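Local atomic coordinates of uncharacterized protein (Sus scrofa, PDB entry 5BNF), a protein that is the porcine form of CD38, a member of the ADP-ribosyl cyclase family. Residues Y104-D108 against L109-G113. Numbering follows the deposited sequence.
Sequences YIADD and LSWCG
A106 and L109 close a type II beta turn where helix 101-106 ends. L109 N donates to A106 O at 2.9 Å, with an angle of 157° at the hydrogen. D107 is the first residue to leave helical geometry, and D108 takes a positive phi of 68°, as is usual for the third position of a type II turn. Beyond the turn the chain runs extended through S110 to C112. A water bridges the turn to this run, donating to D108 O at 2.6 Å and meeting S110 OG at 3.1 Å.

The L109 side chain folds back along the helix end. CG stands beside the backbone N and anti to the carbonyl carbon (chi1 -79°), and L109 CD2 lies 3.2 Å from I105 O. R17 NH1 of helix 10-25 is hydrogen-bonded to the carbonyl oxygens of I105 and D107, and L109 packs on F10, I14 and R17 of that helix. The six-membered ring of W111 lies beside A106, with W111 CH2 4.0 Å from A106 CB. F41 and F139 meet the indole edge-to-face, and W111 NE1 is hydrogen-bonded to Y58 OH. C112 is disulfide-bonded to C125. A type II turn thus ends helix 101-106 and leads the chain into the aromatic core among the helices of this ADP-ribosyl cyclase fold.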
ATOM      1  N   TYR A 104      -8.288   1.521   2.229  1.00 25.00           N
ATOM      2  CA  TYR A 104      -9.362   2.459   1.953  1.00 30.93           C
ATOM      3  C   TYR A 104      -9.647   3.440   3.085  1.00 41.18           C
ATOM      4  O   TYR A 104      -9.778   4.647   2.860  1.00 38.37           O
ATOM      5  CB  TYR A 104     -10.643   1.686   1.626  1.00 41.48           C
ATOM      6  CG  TYR A 104     -11.852   2.570   1.488  1.00 50.09           C
ATOM      7  CD1 TYR A 104     -11.998   3.417   0.390  1.00 64.01           C
ATOM      8  CD2 TYR A 104     -12.833   2.594   2.475  1.00 54.89           C
ATOM      9  CE1 TYR A 104     -13.088   4.265   0.280  1.00 59.70           C
ATOM     10  CE2 TYR A 104     -13.926   3.440   2.374  1.00 71.35           C
ATOM     11  CZ  TYR A 104     -14.047   4.272   1.274  1.00 62.75           C
ATOM     12  OH  TYR A 104     -15.126   5.115   1.177  1.00 78.69           O
ATOM     13  N   ILE A 105      -9.761   2.925   4.303  1.00 39.77           N
ATOM     14  CA  ILE A 105     -10.054   3.783   5.437  1.00 39.29           C
ATOM     15  C   ILE A 105      -8.850   4.586   5.921  1.00 44.31           C
ATOM     16  O   ILE A 105      -9.003   5.725   6.362  1.00 46.35           O
ATOM     17  CB  ILE A 105     -10.618   2.968   6.608  1.00 40.92           C
ATOM     18  CG1 ILE A 105      -9.540   2.060   7.185  1.00 33.55           C
ATOM     19  CG2 ILE A 105     -11.791   2.125   6.131  1.00 45.69           C
ATOM     20  CD1 ILE A 105      -9.941   1.413   8.492  1.00 28.02           C
ATOM     21  N   ALA A 106      -7.656   4.009   5.817  1.00 40.36           N
ATOM     22  CA  ALA A 106      -6.446   4.688   6.273  1.00 43.25           C
ATOM     23  C   ALA A 106      -5.887   5.694   5.270  1.00 42.73           C
ATOM     24  O   ALA A 106      -5.187   6.636   5.648  1.00 40.38           O
ATOM     25  CB  ALA A 106      -5.387   3.658   6.619  1.00 39.53           C
ATOM     26  N   ASP A 107      -6.214   5.501   3.999  1.00 46.50           N
ATOM     27  CA  ASP A 107      -5.726   6.365   2.935  1.00 46.47           C
ATOM     28  C   ASP A 107      -5.681   7.862   3.252  1.00 50.06           C
ATOM     29  O   ASP A 107      -6.668   8.443   3.699  1.00 50.80           O
ATOM     30  CB  ASP A 107      -6.552   6.126   1.673  1.00 48.78           C
ATOM     31  CG  ASP A 107      -5.946   6.778   0.452  1.00 56.66           C
ATOM     32  OD1 ASP A 107      -4.715   6.660   0.265  1.00 52.28           O
ATOM     33  OD2 ASP A 107      -6.696   7.398  -0.328  1.00 57.88           O
ATOM     34  N   ASP A 108      -4.516   8.466   3.013  1.00 47.64           N
ATOM     35  CA  ASP A 108      -4.266   9.891   3.231  1.00 45.48           C
ATOM     36  C   ASP A 108      -4.261  10.378   4.677  1.00 39.45           C
ATOM     37  O   ASP A 108      -4.004  11.550   4.935  1.00 36.26           O
ATOM     38  CB  ASP A 108      -5.264  10.736   2.433  1.00 55.07           C
ATOM     39  CG  ASP A 108      -5.010  10.681   0.939  1.00 74.72           C
ATOM     40  OD1 ASP A 108      -3.826  10.754   0.538  1.00 72.89           O
ATOM     41  OD2 ASP A 108      -5.991  10.580   0.167  1.00 66.10           O
ATOM     42  N   LEU A 109      -4.526   9.492   5.622  1.00 34.11           N
ATOM     43  CA  LEU A 109      -4.561   9.900   7.021  1.00 33.57           C
ATOM     44  C   LEU A 109      -3.198   9.885   7.718  1.00 31.79           C
ATOM     45  O   LEU A 109      -2.240   9.287   7.226  1.00 26.45           O
ATOM     46  CB  LEU A 109      -5.539   9.003   7.777  1.00 33.46           C
ATOM     47  CG  LEU A 109      -7.045   9.274   7.658  1.00 38.25           C
ATOM     48  CD1 LEU A 109      -7.455   9.605   6.243  1.00 24.24           C
ATOM     49  CD2 LEU A 109      -7.782   8.046   8.166  1.00 36.65           C
ATOM     50  N   SER A 110      -3.126  10.564   8.860  1.00 30.28           N
ATOM     51  CA  SER A 110      -1.912  10.626   9.671  1.00 31.94           C
ATOM     52  C   SER A 110      -2.257  10.280  11.113  1.00 33.05           C
ATOM     53  O   SER A 110      -3.244  10.774  11.653  1.00 34.79           O
ATOM     54  CB  SER A 110      -1.300  12.026   9.628  1.00 41.00           C
ATOM     55  OG  SER A 110      -0.537  12.210   8.450  1.00 48.79           O
ATOM     56  N   TRP A 111      -1.446   9.438  11.744  1.00 30.82           N
ATOM     57  CA  TRP A 111      -1.723   9.062  13.121  1.00 21.22           C
ATOM     58  C   TRP A 111      -0.490   8.650  13.929  1.00 28.79           C
ATOM     59  O   TRP A 111       0.502   8.162  13.389  1.00 21.09           O
ATOM     60  CB  TRP A 111      -2.758   7.931  13.142  1.00 19.68           C
ATOM     61  CG  TRP A 111      -2.278   6.617  12.571  1.00 28.57           C
ATOM     62  CD1 TRP A 111      -1.667   5.604  13.252  1.00 13.20           C
ATOM     63  CD2 TRP A 111      -2.363   6.182  11.204  1.00 16.41           C
ATOM     64  NE1 TRP A 111      -1.366   4.572  12.402  1.00 21.51           N
ATOM     65  CE2 TRP A 111      -1.780   4.899  11.139  1.00 16.55           C
ATOM     66  CE3 TRP A 111      -2.869   6.751  10.033  1.00 18.39           C
ATOM     67  CZ2 TRP A 111      -1.694   4.171   9.948  1.00 28.92           C
ATOM     68  CZ3 TRP A 111      -2.785   6.028   8.846  1.00 23.82           C
ATOM     69  CH2 TRP A 111      -2.202   4.752   8.813  1.00 26.39           C
ATOM     70  N   CYS A 112      -0.570   8.882  15.234  1.00 26.37           N
ATOM     71  CA  CYS A 112       0.482   8.520  16.168  1.00 31.04           C
ATOM     72  C   CYS A 112       0.018   8.858  17.569  1.00 36.59           C
ATOM     73  O   CYS A 112      -0.713   9.831  17.785  1.00 32.03           O
ATOM     74  CB  CYS A 112       1.795   9.238  15.859  1.00 24.18           C
ATOM     75  SG  CYS A 112       1.841  11.033  16.124  1.00 42.95           S
ATOM     76  N   GLY A 113       0.424   8.027  18.518  1.00 33.02           N
ATOM     77  CA  GLY A 113       0.033   8.241  19.890  1.00 34.12           C
ATOM     78  C   GLY A 113       1.100   8.962  20.674  1.00 35.47           C
ATOM     79  O   GLY A 113       1.965   9.627  20.106  1.00 30.95           O
TER
HETATM   80  O   HOH W   1      -2.367  13.136   6.192  1.00 32.00           O